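Long-range contacts in lipoxygenase (Cyanothece sp., PDB 5EK8), which probably catalyses, with a non-heme iron, the addition of molecular oxygen to polyunsaturated fatty acids, as lipoxygenases do: residues Asp289-Glu294 with Ile309-Arg314; Phe277-Tyr282 with Glu503-Asn508; Ser266-Asn271 with Asp510-Trp515; Gly582-Asn587 with Asn613-Phe618. One frame throughout, in Å; residues are numbered along the deposited sequence.

Contact 1: residues Asp289-Glu294 with Ile309-Arg314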
loop_
_atom_site.group_PDB
_atom_site.type_symbol
_atom_site.label_atom_id
_atom_site.label_comp_id
_atom_site.label_asym_id
_atom_site.label_seq_id
_atom_site.Cartn_x
_atom_site.Cartn_y
_atom_site.Cartn_z
ATOM N N ASP A 289 -1.365 -27.852 -1.632
ATOM C CA ASP A 289 -0.345 -28.410 -0.765
ATOM C C ASP A 289 0.373 -27.297 -0.011
ATOM O O ASP A 289 0.298 -26.130 -0.397
ATOM C CB ASP A 289 0.659 -29.233 -1.574
ATOM C CG ASP A 289 0.035 -30.455 -2.215
ATOM O OD1 ASP A 289 -1.050 -30.885 -1.769
ATOM O OD2 ASP A 289 0.636 -30.990 -3.167
ATOM N N LEU A 290 1.067 -27.669 1.062
ATOM C CA LEU A 290 1.888 -26.731 1.827
ATOM C C LEU A 290 3.288 -27.292 2.012
ATOM O O LEU A 290 3.451 -28.450 2.398
ATOM C CB LEU A 290 1.265 -26.446 3.192
ATOM C CG LEU A 290 0.780 -25.030 3.495
ATOM C CD1 LEU A 290 0.494 -24.890 4.983
ATOM C CD2 LEU A 290 1.794 -24.000 3.035
ATOM N N HIS A 291 4.303 -26.474 1.749
ATOM C CA HIS A 291 5.678 -26.948 1.852
ATOM C C HIS A 291 6.566 -26.066 2.725
ATOM O O HIS A 291 6.783 -24.888 2.433
ATOM C CB HIS A 291 6.300 -27.070 0.460
ATOM C CG HIS A 291 5.484 -27.885 -0.496
ATOM N ND1 HIS A 291 5.459 -29.263 -0.466
ATOM C CD2 HIS A 291 4.662 -27.514 -1.505
ATOM C CE1 HIS A 291 4.654 -29.705 -1.416
ATOM N NE2 HIS A 291 4.154 -28.665 -2.057
ATOM N N ASN A 292 7.073 -26.649 3.804
ATOM C CA ASN A 292 8.167 -26.041 4.536
ATOM C C ASN A 292 9.430 -26.207 3.706
ATOM O O ASN A 292 10.044 -27.275 3.703
ATOM C CB ASN A 292 8.337 -26.673 5.920
ATOM C CG ASN A 292 7.165 -26.396 6.842
ATOM O OD1 ASN A 292 6.406 -25.449 6.643
ATOM N ND2 ASN A 292 7.016 -27.225 7.861
ATOM N N VAL A 293 9.801 -25.162 2.976
ATOM C CA VAL A 293 10.948 -25.255 2.079
ATOM C C VAL A 293 12.091 -24.372 2.543
ATOM O O VAL A 293 11.894 -23.221 2.939
ATOM C CB VAL A 293 10.579 -24.885 0.626
ATOM C CG1 VAL A 293 9.685 -25.940 0.034
ATOM C CG2 VAL A 293 9.906 -23.529 0.560
ATOM N N GLU A 294 13.294 -24.925 2.505
ATOM C CA GLU A 294 14.468 -24.171 2.904
ATOM C C GLU A 294 15.536 -24.289 1.830
ATOM O O GLU A 294 15.931 -25.391 1.455
ATOM C CB GLU A 294 14.985 -24.661 4.257
ATOM C CG GLU A 294 13.931 -24.598 5.356
ATOM C CD GLU A 294 14.500 -24.820 6.744
ATOM O OE1 GLU A 294 14.537 -25.990 7.193
ATOM O OE2 GLU A 294 14.901 -23.822 7.386
ATOM N N ILE A 309 18.086 -27.785 -1.479
ATOM C CA ILE A 309 16.761 -27.316 -1.120
ATOM C C ILE A 309 16.098 -28.464 -0.396
ATOM O O ILE A 309 16.029 -29.580 -0.915
ATOM C CB ILE A 309 15.901 -26.903 -2.347
ATOM C CG1 ILE A 309 16.530 -25.731 -3.104
ATOM C CG2 ILE A 309 14.477 -26.546 -1.924
ATOM C CD1 ILE A 309 15.760 -25.337 -4.335
ATOM N N THR A 310 15.640 -28.200 0.818
ATOM C CA THR A 310 14.926 -29.207 1.573
ATOM C C THR A 310 13.441 -28.887 1.545
ATOM O O THR A 310 13.035 -27.715 1.599
ATOM C CB THR A 310 15.422 -29.296 3.021
ATOM O OG1 THR A 310 14.922 -28.181 3.773
ATOM C CG2 THR A 310 16.938 -29.301 3.051
ATOM N N ILE A 311 12.638 -29.938 1.441
ATOM C CA ILE A 311 11.194 -29.779 1.378
ATOM C C ILE A 311 10.501 -30.712 2.365
ATOM O O ILE A 311 10.674 -31.930 2.320
ATOM C CB ILE A 311 10.650 -30.051 -0.041
ATOM C CG1 ILE A 311 11.247 -29.072 -1.053
ATOM C CG2 ILE A 311 9.132 -29.957 -0.052
ATOM C CD1 ILE A 311 10.805 -29.331 -2.490
ATOM N N GLN A 312 9.716 -30.133 3.263
ATOM C CA GLN A 312 8.948 -30.935 4.203
ATOM C C GLN A 312 7.472 -30.568 4.101
ATOM O O GLN A 312 7.079 -29.459 4.448
ATOM C CB GLN A 312 9.468 -30.741 5.625
ATOM C CG GLN A 312 8.896 -31.727 6.605
ATOM C CD GLN A 312 9.513 -31.613 7.972
ATOM O OE1 GLN A 312 9.671 -32.613 8.661
ATOM N NE2 GLN A 312 9.871 -30.395 8.374
ATOM N N SER A 313 6.658 -31.500 3.624
ATOM C CA SER A 313 5.291 -31.165 3.237
ATOM C C SER A 313 4.231 -31.645 4.223
ATOM O O SER A 313 4.385 -32.674 4.881
ATOM C CB SER A 313 4.991 -31.737 1.848
ATOM O OG SER A 313 5.938 -31.282 0.898
ATOM N N ARG A 314 3.155 -30.872 4.315
ATOM C CA ARG A 314 1.952 -31.287 5.014
ATOM C C ARG A 314 1.308 -32.449 4.282
ATOM O O ARG A 314 1.342 -32.502 3.051
ATOM C CB ARG A 314 0.963 -30.126 5.110
ATOM C CG ARG A 314 1.538 -28.888 5.764
ATOM C CD ARG A 314 1.289 -28.890 7.260
ATOM N NE ARG A 314 0.015 -28.269 7.589
ATOM C CZ ARG A 314 -0.112 -27.031 8.049
ATOM N NH1 ARG A 314 0.969 -26.282 8.255
ATOM N NH2 ARG A 314 -1.321 -26.551 8.312
#
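One face of the Arg314 guanidinium carries the CD1 methyl of Leu290, 3.6 Å above the plane and displaced toward the NH1 rim. Lower down, the same two chains run side by side, Leu290 CB against Arg314 CG. At the edge of the His291 imidazole, close to ND1, lies the hydroxyl of Ser313, at a modelled distance too short to be trusted in detail. Next to them Val293 CG1 packs on Ile311 CG1 at 3.7 Å, on the same face of an antiparallel beta hairpin. Asn292–Gln312 and Glu294–Thr310 are the hydrogen-bonded pairs; the straightest link runs from Glu294 N to Thr310 O, 2.9 Å at 164°. On the other face the Asn292 amide grips Trp279 N and Asp280, and Glu294 is bonded to Ser276 OG and salt-bridged to Lys274 and Arg328, while Arg314 spends its nitrogens on the carbonyls of Ser318, Tyr282 and Trp279. Helix 337-377 covers His291 and Val293 through Ile345, and strands 272-277 and 329-331 flank the hairpin.

Contact 2: residues Phe277-Tyr282 with Glu503-Asn508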
loop_
_atom_site.group_PDB
_atom_site.type_symbol
_atom_site.label_atom_id
_atom_site.label_comp_id
_atom_site.label_asym_id
_atom_site.label_seq_id
_atom_site.Cartn_x
_atom_site.Cartn_y
_atom_site.Cartn_z
ATOM N N PHE A 277 11.121 -20.951 4.577
ATOM C CA PHE A 277 9.690 -20.722 4.606
ATOM C C PHE A 277 9.014 -21.894 5.306
ATOM O O PHE A 277 8.945 -23.000 4.767
ATOM C CB PHE A 277 9.141 -20.526 3.194
ATOM C CG PHE A 277 9.663 -19.290 2.515
ATOM C CD1 PHE A 277 9.398 -18.032 3.037
ATOM C CD2 PHE A 277 10.418 -19.385 1.353
ATOM C CE1 PHE A 277 9.877 -16.897 2.423
ATOM C CE2 PHE A 277 10.900 -18.252 0.731
ATOM C CZ PHE A 277 10.628 -17.004 1.264
ATOM N N ILE A 278 8.539 -21.635 6.523
ATOM C CA ILE A 278 7.873 -22.646 7.340
ATOM C C ILE A 278 6.456 -22.202 7.693
ATOM O O ILE A 278 6.243 -21.091 8.177
ATOM C CB ILE A 278 8.660 -22.943 8.637
ATOM C CG1 ILE A 278 9.899 -23.788 8.331
ATOM C CG2 ILE A 278 7.784 -23.669 9.635
ATOM C CD1 ILE A 278 11.149 -22.978 8.106
ATOM N N TRP A 279 5.493 -23.085 7.454
ATOM C CA TRP A 279 4.083 -22.729 7.555
ATOM C C TRP A 279 3.376 -23.468 8.686
ATOM O O TRP A 279 2.145 -23.530 8.718
ATOM C CB TRP A 279 3.378 -23.012 6.223
ATOM C CG TRP A 279 4.153 -22.520 5.040
ATOM C CD1 TRP A 279 5.122 -23.198 4.352
ATOM C CD2 TRP A 279 4.036 -21.239 4.410
ATOM N NE1 TRP A 279 5.615 -22.416 3.332
ATOM C CE2 TRP A 279 4.964 -21.209 3.347
ATOM C CE3 TRP A 279 3.237 -20.115 4.641
ATOM C CZ2 TRP A 279 5.113 -20.100 2.517
ATOM C CZ3 TRP A 279 3.390 -19.011 3.817
ATOM C CH2 TRP A 279 4.317 -19.015 2.766
ATOM N N ASP A 280 4.153 -24.016 9.618
ATOM C CA ASP A 280 3.592 -24.781 10.733
ATOM C C ASP A 280 2.565 -23.980 11.536
ATOM O O ASP A 280 1.683 -24.549 12.185
ATOM C CB ASP A 280 4.704 -25.267 11.663
ATOM C CG ASP A 280 5.650 -26.233 10.984
ATOM O OD1 ASP A 280 6.812 -26.343 11.427
ATOM O OD2 ASP A 280 5.233 -26.875 9.999
ATOM N N ASN A 281 2.679 -22.656 11.463
ATOM C CA ASN A 281 1.813 -21.740 12.199
ATOM C C ASN A 281 0.430 -21.511 11.581
ATOM O O ASN A 281 -0.439 -20.904 12.206
ATOM C CB ASN A 281 2.512 -20.389 12.334
ATOM C CG ASN A 281 2.622 -19.931 13.762
ATOM O OD1 ASN A 281 2.701 -20.741 14.688
ATOM N ND2 ASN A 281 2.627 -18.620 13.955
ATOM N N TYR A 282 0.227 -21.984 10.355
ATOM C CA TYR A 282 -0.926 -21.542 9.570
ATOM C C TYR A 282 -1.847 -22.658 9.090
ATOM O O TYR A 282 -1.430 -23.804 8.907
ATOM C CB TYR A 282 -0.433 -20.727 8.376
ATOM C CG TYR A 282 0.597 -19.709 8.792
ATOM C CD1 TYR A 282 0.232 -18.597 9.540
ATOM C CD2 TYR A 282 1.938 -19.870 8.468
ATOM C CE1 TYR A 282 1.168 -17.664 9.945
ATOM C CE2 TYR A 282 2.887 -18.935 8.864
ATOM C CZ TYR A 282 2.494 -17.836 9.606
ATOM O OH TYR A 282 3.424 -16.905 10.008
ATOM N N GLU A 503 6.808 -13.881 15.237
ATOM C CA GLU A 503 6.559 -15.312 15.278
ATOM C C GLU A 503 6.027 -15.753 13.920
ATOM O O GLU A 503 5.597 -14.927 13.115
ATOM C CB GLU A 503 5.575 -15.669 16.397
ATOM C CG GLU A 503 4.249 -14.928 16.342
ATOM C CD GLU A 503 3.325 -15.299 17.497
ATOM O OE1 GLU A 503 2.349 -16.045 17.263
ATOM O OE2 GLU A 503 3.576 -14.845 18.638
ATOM N N GLY A 504 6.069 -17.053 13.663
ATOM C CA GLY A 504 5.589 -17.583 12.403
ATOM C C GLY A 504 6.691 -17.728 11.374
ATOM O O GLY A 504 7.829 -18.057 11.708
ATOM N N ILE A 505 6.347 -17.461 10.118
ATOM C CA ILE A 505 7.236 -17.730 8.992
ATOM C C ILE A 505 8.472 -16.824 8.962
ATOM O O ILE A 505 9.522 -17.216 8.449
ATOM C CB ILE A 505 6.471 -17.603 7.643
ATOM C CG1 ILE A 505 7.329 -18.125 6.487
ATOM C CG2 ILE A 505 6.003 -16.165 7.395
ATOM C CD1 ILE A 505 6.587 -18.241 5.196
ATOM N N MET A 506 8.361 -15.623 9.524
ATOM C CA MET A 506 9.466 -14.666 9.474
ATOM C C MET A 506 10.321 -14.688 10.738
ATOM O O MET A 506 11.184 -13.829 10.928
ATOM C CB MET A 506 8.942 -13.246 9.226
ATOM C CG MET A 506 8.291 -13.056 7.864
ATOM S SD MET A 506 9.214 -13.848 6.532
ATOM C CE MET A 506 10.759 -12.946 6.597
ATOM N N ALA A 507 10.085 -15.676 11.594
ATOM C CA ALA A 507 10.880 -15.829 12.805
ATOM C C ALA A 507 11.934 -16.907 12.600
ATOM O O ALA A 507 11.632 -18.002 12.128
ATOM C CB ALA A 507 9.990 -16.158 13.997
ATOM N N ASN A 508 13.176 -16.584 12.941
ATOM C CA ASN A 508 14.278 -17.527 12.807
ATOM C C ASN A 508 14.337 -18.497 13.985
ATOM O O ASN A 508 14.434 -18.087 15.146
ATOM C CB ASN A 508 15.603 -16.778 12.667
ATOM C CG ASN A 508 16.779 -17.709 12.450
ATOM O OD1 ASN A 508 16.608 -18.876 12.098
ATOM N ND2 ASN A 508 17.985 -17.193 12.656
HETATM O O HOH W 1 10.141 -19.898 8.300
#
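Ile505 holds CG1 anti to its own nitrogen (chi1 -170°) and CD1 extended beyond it (chi2 171°), which carries the terminal methyl in between Phe277 and Trp279. CD1 stands over the six-membered ring of Trp279, 3.5 Å from its centroid and 13° off the normal, a CH-pi contact over the face. The same methyl meets Phe277 from the edge, 3.6 Å from CD1 of that ring. Behind it, CB and CG1 of Ile505 rest against the carbonyl oxygen of Ile278, with CB 3.5 Å from that O. Two type I beta turns meet here, Trp279–Tyr282 and Gly504–Ala507, in loops more than 200 residues apart; the first follows strand 272-277 and the second leads toward strand 513-515. The modelled hydroxyl of Tyr282 accepts from Ile505 N at 3.0 Å, close to the ring plane, although its exact place is less certain. Gly504 CA comes beside that hydroxyl. Asn281 CB covers one face of the Tyr282 ring, and its ND2 approaches Gly504 CA. A water accepts weakly from Ile278 N and donates to Ile505 O. Helix 337-377 backs Phe277 and Trp279, while Gln426 and Met427 of helix 421-432 touch Tyr282.

Contact 3: residues Ser266-Asn271 with Asp510-Trp515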
loop_
_atom_site.group_PDB
_atom_site.type_symbol
_atom_site.label_atom_id
_atom_site.label_comp_id
_atom_site.label_asym_id
_atom_site.label_seq_id
_atom_site.Cartn_x
_atom_site.Cartn_y
_atom_site.Cartn_z
ATOM N N SER A 266 25.294 -18.143 8.032
ATOM C CA SER A 266 25.718 -19.056 9.085
ATOM C C SER A 266 26.725 -18.375 10.003
ATOM O O SER A 266 27.513 -17.537 9.564
ATOM C CB SER A 266 26.312 -20.331 8.490
ATOM O OG SER A 266 26.910 -21.133 9.493
ATOM N N LYS A 267 26.690 -18.732 11.281
ATOM C CA LYS A 267 27.571 -18.113 12.261
ATOM C C LYS A 267 28.953 -18.753 12.227
ATOM O O LYS A 267 29.962 -18.083 12.436
ATOM C CB LYS A 267 26.969 -18.214 13.663
ATOM C CG LYS A 267 25.659 -17.462 13.823
ATOM C CD LYS A 267 24.983 -17.789 15.145
ATOM C CE LYS A 267 23.593 -17.166 15.210
ATOM N NZ LYS A 267 22.897 -17.441 16.498
ATOM N N SER A 268 28.994 -20.052 11.955
ATOM C CA SER A 268 30.263 -20.759 11.851
ATOM C C SER A 268 30.896 -20.538 10.476
ATOM O O SER A 268 32.031 -20.069 10.378
ATOM C CB SER A 268 30.066 -22.250 12.124
ATOM O OG SER A 268 28.902 -22.736 11.478
ATOM N N ASP A 269 30.154 -20.865 9.419
ATOM C CA ASP A 269 30.626 -20.681 8.048
ATOM C C ASP A 269 29.941 -19.481 7.399
ATOM O O ASP A 269 28.832 -19.599 6.888
ATOM C CB ASP A 269 30.371 -21.946 7.219
ATOM C CG ASP A 269 31.111 -21.946 5.887
ATOM O OD1 ASP A 269 31.640 -20.891 5.476
ATOM O OD2 ASP A 269 31.156 -23.015 5.246
ATOM N N PRO A 270 30.613 -18.322 7.398
ATOM C CA PRO A 270 29.997 -17.088 6.893
ATOM C C PRO A 270 29.833 -17.066 5.368
ATOM O O PRO A 270 29.356 -16.074 4.814
ATOM C CB PRO A 270 30.973 -16.004 7.356
ATOM C CG PRO A 270 32.295 -16.699 7.388
ATOM C CD PRO A 270 32.006 -18.110 7.829
ATOM N N ASN A 271 30.227 -18.141 4.692
ATOM C CA ASN A 271 29.987 -18.248 3.256
ATOM C C ASN A 271 28.731 -19.058 2.969
ATOM O O ASN A 271 28.303 -19.180 1.821
ATOM C CB ASN A 271 31.184 -18.877 2.546
ATOM C CG ASN A 271 32.349 -17.915 2.406
ATOM O OD1 ASN A 271 32.162 -16.713 2.205
ATOM N ND2 ASN A 271 33.564 -18.444 2.512
ATOM N N ASP A 510 16.501 -21.166 13.743
ATOM C CA ASP A 510 17.819 -21.773 13.625
ATOM C C ASP A 510 18.835 -21.188 14.603
ATOM O O ASP A 510 18.913 -19.974 14.793
ATOM C CB ASP A 510 18.334 -21.628 12.196
ATOM C CG ASP A 510 17.551 -22.468 11.209
ATOM O OD1 ASP A 510 17.436 -22.058 10.031
ATOM O OD2 ASP A 510 17.050 -23.539 11.617
ATOM N N SER A 511 19.613 -22.071 15.217
ATOM C CA SER A 511 20.652 -21.668 16.154
ATOM C C SER A 511 21.930 -21.322 15.400
ATOM O O SER A 511 22.691 -20.439 15.806
ATOM C CB SER A 511 20.915 -22.781 17.169
ATOM O OG SER A 511 19.701 -23.331 17.652
ATOM N N ASP A 512 22.143 -22.019 14.286
ATOM C CA ASP A 512 23.352 -21.871 13.482
ATOM C C ASP A 512 23.292 -20.614 12.618
ATOM O O ASP A 512 24.314 -19.984 12.344
ATOM C CB ASP A 512 23.554 -23.114 12.603
ATOM C CG ASP A 512 24.991 -23.268 12.111
ATOM O OD1 ASP A 512 25.741 -22.266 12.090
ATOM O OD2 ASP A 512 25.372 -24.402 11.742
ATOM N N TYR A 513 22.090 -20.243 12.198
ATOM C CA TYR A 513 21.938 -19.148 11.250
ATOM C C TYR A 513 21.337 -17.900 11.879
ATOM O O TYR A 513 20.478 -17.985 12.755
ATOM C CB TYR A 513 21.071 -19.588 10.071
ATOM C CG TYR A 513 21.781 -20.464 9.068
ATOM C CD1 TYR A 513 22.309 -19.920 7.902
ATOM C CD2 TYR A 513 21.919 -21.831 9.276
ATOM C CE1 TYR A 513 22.953 -20.705 6.969
ATOM C CE2 TYR A 513 22.568 -22.632 8.343
ATOM C CZ TYR A 513 23.082 -22.058 7.190
ATOM O OH TYR A 513 23.731 -22.826 6.250
ATOM N N GLU A 514 21.798 -16.742 11.417
ATOM C CA GLU A 514 21.232 -15.467 11.834
ATOM C C GLU A 514 20.936 -14.628 10.600
ATOM O O GLU A 514 21.529 -14.848 9.559
ATOM C CB GLU A 514 22.189 -14.725 12.767
ATOM C CG GLU A 514 21.478 -13.841 13.768
ATOM C CD GLU A 514 20.434 -14.607 14.562
ATOM O OE1 GLU A 514 20.828 -15.431 15.419
ATOM O OE2 GLU A 514 19.224 -14.394 14.312
ATOM N N TRP A 515 20.018 -13.674 10.702
ATOM C CA TRP A 515 19.787 -12.764 9.587
ATOM C C TRP A 515 21.085 -12.026 9.260
ATOM O O TRP A 515 21.709 -11.439 10.142
ATOM C CB TRP A 515 18.668 -11.778 9.911
ATOM C CG TRP A 515 17.362 -12.436 10.260
ATOM C CD1 TRP A 515 16.810 -12.549 11.501
ATOM C CD2 TRP A 515 16.446 -13.071 9.356
ATOM N NE1 TRP A 515 15.609 -13.211 11.428
ATOM C CE2 TRP A 515 15.365 -13.548 10.124
ATOM C CE3 TRP A 515 16.438 -13.284 7.975
ATOM C CZ2 TRP A 515 14.284 -14.218 9.556
ATOM C CZ3 TRP A 515 15.365 -13.953 7.414
ATOM C CH2 TRP A 515 14.302 -14.410 8.203
#
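Ser266 and Tyr513 form the close-packed part, an antiparallel non-hydrogen-bonded pair that adds strand 513-515 to the edge of a sheet through strand 264-266. Ser266 CB lies over one face of the Tyr513 ring, 4.0 Å from its centroid and 23° off the normal, a CH-pi contact offset toward the rim; the ring also makes a cation-pi contact with Lys274. Beside it, Lys267 N donates to Asp512 O at 2.9 Å, nearly in line with the carbonyl bond.

Outward from this pair the contact turns polar and exposed. Asp512 swings its carboxylate anti to the backbone nitrogen (chi1 -160°), and OD1 receives the hydroxyl of Ser266 at 3.1 Å from above the carboxylate plane, with a weak second bond from Ser268 OG. Ser266 OG in turn accepts from Asp269 N, an ST motif that curls the following loop. Lys267 stretches its extended chain past the Asp512 carbonyl, so that NZ reaches both Ser511 O and Glu514 OE1 at 3.1 Å. The carboxylate oxygen is approached nearly end-on in a salt bridge, and Glu514 bends at chi2 toward the ammonium.

With two acceptors on one ammonium, and one hydroxyl, and a second more weakly, on one carboxylate oxygen, the charges are paired locally while solvent still reaches them; being at the surface, the Lys267–Glu514 bridge is probably screened by solvent.

Contact 4: residues Gly582-Asn587 with Asn613-Phe618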
loop_
_atom_site.group_PDB
_atom_site.type_symbol
_atom_site.label_atom_id
_atom_site.label_comp_id
_atom_site.label_asym_id
_atom_site.label_seq_id
_atom_site.Cartn_x
_atom_site.Cartn_y
_atom_site.Cartn_z
ATOM N N GLY A 582 3.912 -14.194 -13.958
ATOM C CA GLY A 582 3.151 -14.083 -15.191
ATOM C C GLY A 582 3.054 -15.388 -15.963
ATOM O O GLY A 582 2.106 -15.601 -16.717
ATOM N N GLU A 583 4.036 -16.265 -15.770
ATOM C CA GLU A 583 4.070 -17.551 -16.460
ATOM C C GLU A 583 3.764 -18.713 -15.514
ATOM O O GLU A 583 4.537 -19.012 -14.603
ATOM C CB GLU A 583 5.430 -17.761 -17.123
ATOM C CG GLU A 583 5.590 -19.120 -17.776
ATOM C CD GLU A 583 6.971 -19.326 -18.369
ATOM O OE1 GLU A 583 7.942 -18.747 -17.830
ATOM O OE2 GLU A 583 7.081 -20.060 -19.379
ATOM N N LEU A 584 2.635 -19.368 -15.768
ATOM C CA LEU A 584 2.096 -20.418 -14.906
ATOM C C LEU A 584 3.038 -21.598 -14.704
ATOM O O LEU A 584 3.146 -22.135 -13.597
ATOM C CB LEU A 584 0.771 -20.920 -15.480
ATOM C CG LEU A 584 -0.295 -19.839 -15.665
ATOM C CD1 LEU A 584 -1.279 -20.217 -16.765
ATOM C CD2 LEU A 584 -1.023 -19.599 -14.352
ATOM N N ALA A 585 3.722 -22.006 -15.766
ATOM C CA ALA A 585 4.620 -23.152 -15.674
ATOM C C ALA A 585 5.787 -22.877 -14.724
ATOM O O ALA A 585 6.375 -23.795 -14.146
ATOM C CB ALA A 585 5.135 -23.525 -17.052
ATOM N N TYR A 586 6.111 -21.599 -14.570
ATOM C CA TYR A 586 7.297 -21.180 -13.837
ATOM C C TYR A 586 6.983 -20.837 -12.384
ATOM O O TYR A 586 7.819 -21.021 -11.493
ATOM C CB TYR A 586 7.932 -19.982 -14.542
ATOM C CG TYR A 586 9.077 -19.343 -13.799
ATOM C CD1 TYR A 586 10.323 -19.953 -13.739
ATOM C CD2 TYR A 586 8.918 -18.118 -13.165
ATOM C CE1 TYR A 586 11.376 -19.364 -13.058
ATOM C CE2 TYR A 586 9.964 -17.519 -12.488
ATOM C CZ TYR A 586 11.192 -18.142 -12.439
ATOM O OH TYR A 586 12.231 -17.548 -11.756
ATOM N N ASN A 587 5.772 -20.351 -12.149
ATOM C CA ASN A 587 5.402 -19.906 -10.818
ATOM C C ASN A 587 3.900 -19.786 -10.593
ATOM O O ASN A 587 3.133 -19.578 -11.528
ATOM C CB ASN A 587 6.063 -18.563 -10.525
ATOM C CG ASN A 587 6.576 -18.472 -9.103
ATOM O OD1 ASN A 587 6.205 -19.281 -8.254
ATOM N ND2 ASN A 587 7.434 -17.490 -8.835
ATOM N N ASN A 613 -7.101 -16.483 -13.493
ATOM C CA ASN A 613 -7.211 -15.378 -12.548
ATOM C C ASN A 613 -5.843 -14.896 -12.069
ATOM O O ASN A 613 -5.634 -13.694 -11.886
ATOM C CB ASN A 613 -8.088 -15.772 -11.362
ATOM C CG ASN A 613 -9.563 -15.681 -11.687
ATOM O OD1 ASN A 613 -10.179 -14.623 -11.542
ATOM N ND2 ASN A 613 -10.136 -16.786 -12.150
ATOM N N GLN A 614 -4.915 -15.831 -11.877
ATOM C CA GLN A 614 -3.535 -15.496 -11.528
ATOM C C GLN A 614 -2.935 -14.534 -12.544
ATOM O O GLN A 614 -2.559 -13.393 -12.209
ATOM C CB GLN A 614 -2.672 -16.759 -11.446
ATOM C CG GLN A 614 -1.178 -16.485 -11.258
ATOM C CD GLN A 614 -0.338 -17.757 -11.298
ATOM O OE1 GLN A 614 -0.854 -18.860 -11.116
ATOM N NE2 GLN A 614 0.962 -17.607 -11.542
ATOM N N VAL A 615 -2.863 -14.994 -13.793
ATOM C CA VAL A 615 -2.262 -14.186 -14.850
ATOM C C VAL A 615 -3.000 -12.855 -15.030
ATOM O O VAL A 615 -2.378 -11.796 -15.180
ATOM C CB VAL A 615 -2.236 -14.945 -16.184
ATOM C CG1 VAL A 615 -1.483 -14.138 -17.238
ATOM C CG2 VAL A 615 -1.596 -16.314 -15.989
ATOM N N TYR A 616 -4.326 -12.916 -14.991
ATOM C CA TYR A 616 -5.158 -11.725 -15.121
ATOM C C TYR A 616 -4.805 -10.666 -14.084
ATOM O O TYR A 616 -4.489 -9.527 -14.433
ATOM C CB TYR A 616 -6.637 -12.090 -15.002
ATOM C CG TYR A 616 -7.564 -10.898 -14.945
ATOM C CD1 TYR A 616 -7.834 -10.150 -16.081
ATOM C CD2 TYR A 616 -8.179 -10.527 -13.753
ATOM C CE1 TYR A 616 -8.679 -9.064 -16.030
ATOM C CE2 TYR A 616 -9.032 -9.442 -13.695
ATOM C CZ TYR A 616 -9.275 -8.712 -14.837
ATOM O OH TYR A 616 -10.119 -7.628 -14.798
ATOM N N ILE A 617 -4.850 -11.052 -12.813
ATOM C CA ILE A 617 -4.595 -10.120 -11.726
ATOM C C ILE A 617 -3.182 -9.561 -11.792
ATOM O O ILE A 617 -2.992 -8.359 -11.619
ATOM C CB ILE A 617 -4.821 -10.775 -10.346
ATOM C CG1 ILE A 617 -6.309 -11.024 -10.116
ATOM C CG2 ILE A 617 -4.291 -9.884 -9.230
ATOM C CD1 ILE A 617 -7.132 -9.754 -10.112
ATOM N N PHE A 618 -2.190 -10.413 -12.042
ATOM C CA PHE A 618 -0.816 -9.907 -12.092
ATOM C C PHE A 618 -0.650 -8.877 -13.212
ATOM O O PHE A 618 -0.096 -7.783 -13.001
ATOM C CB PHE A 618 0.179 -11.050 -12.271
ATOM C CG PHE A 618 0.356 -11.890 -11.048
ATOM C CD1 PHE A 618 0.058 -11.383 -9.795
ATOM C CD2 PHE A 618 0.822 -13.186 -11.146
ATOM C CE1 PHE A 618 0.215 -12.155 -8.661
ATOM C CE2 PHE A 618 0.986 -13.967 -10.013
ATOM C CZ PHE A 618 0.680 -13.450 -8.769
#
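Gln614 NE2 donates to Asn587 O at 2.9 Å and 163°, and the same nitrogen also serves the carbonyl of Gly581, at the end of helix 577-581. The acceptor Asn587 O lies almost in the plane of the Gln614 amide, 4° out of it, whereas the donor stands above the carbonyl plane of Asn587. Here helix 608-623, part of the largely helical lipoxygenase fold, packs against the loop that follows that helix. The loop folds back over residues 584–586, which have helical backbone angles, and Glu583 O receives both Tyr586 N and Asn587 N. Gln614 reaches across because its chain is fully extended, with CG anti to the backbone N (chi1 173°). OE1 of the same amide meets the CD2 methyl of Leu584. Leu584 and Gln614 run antiparallel past one another, and Val615 lies nearly perpendicular to Leu584. Gln225 ties the loop down separately, bonding Leu584 N and Gly582 O. Phe618, one turn along the helix from Gln614, brings its ring near Gly582 N; its side chain lies about 7 Å from that of the iron ligand His359 and about 10 Å from the iron. Leu584 CD2 sits 3.7 Å from Val615 CG2.

Contacts 1 and 4 are buried, contact 2 partly so, and contact 3 lies at the surface. Contacts 1 and 3 belong to one antiparallel sheet, the first in its central hairpin and the second at its edge strand; contact 2 sits between them, joining Asn292 of contact 1 through Trp279 and Asp280, and Tyr513 of contact 3 through Asn508. Contact 4 touches none of the others, although helix 337-377, which backs contacts 1 and 2, also meets Asn587 and Phe618. The chemistry follows place: backbone pairing dominates contact 1, a methyl among aromatic rings contact 2, charges and hydroxyls contact 3, and an amide with aliphatic neighbours contact 4.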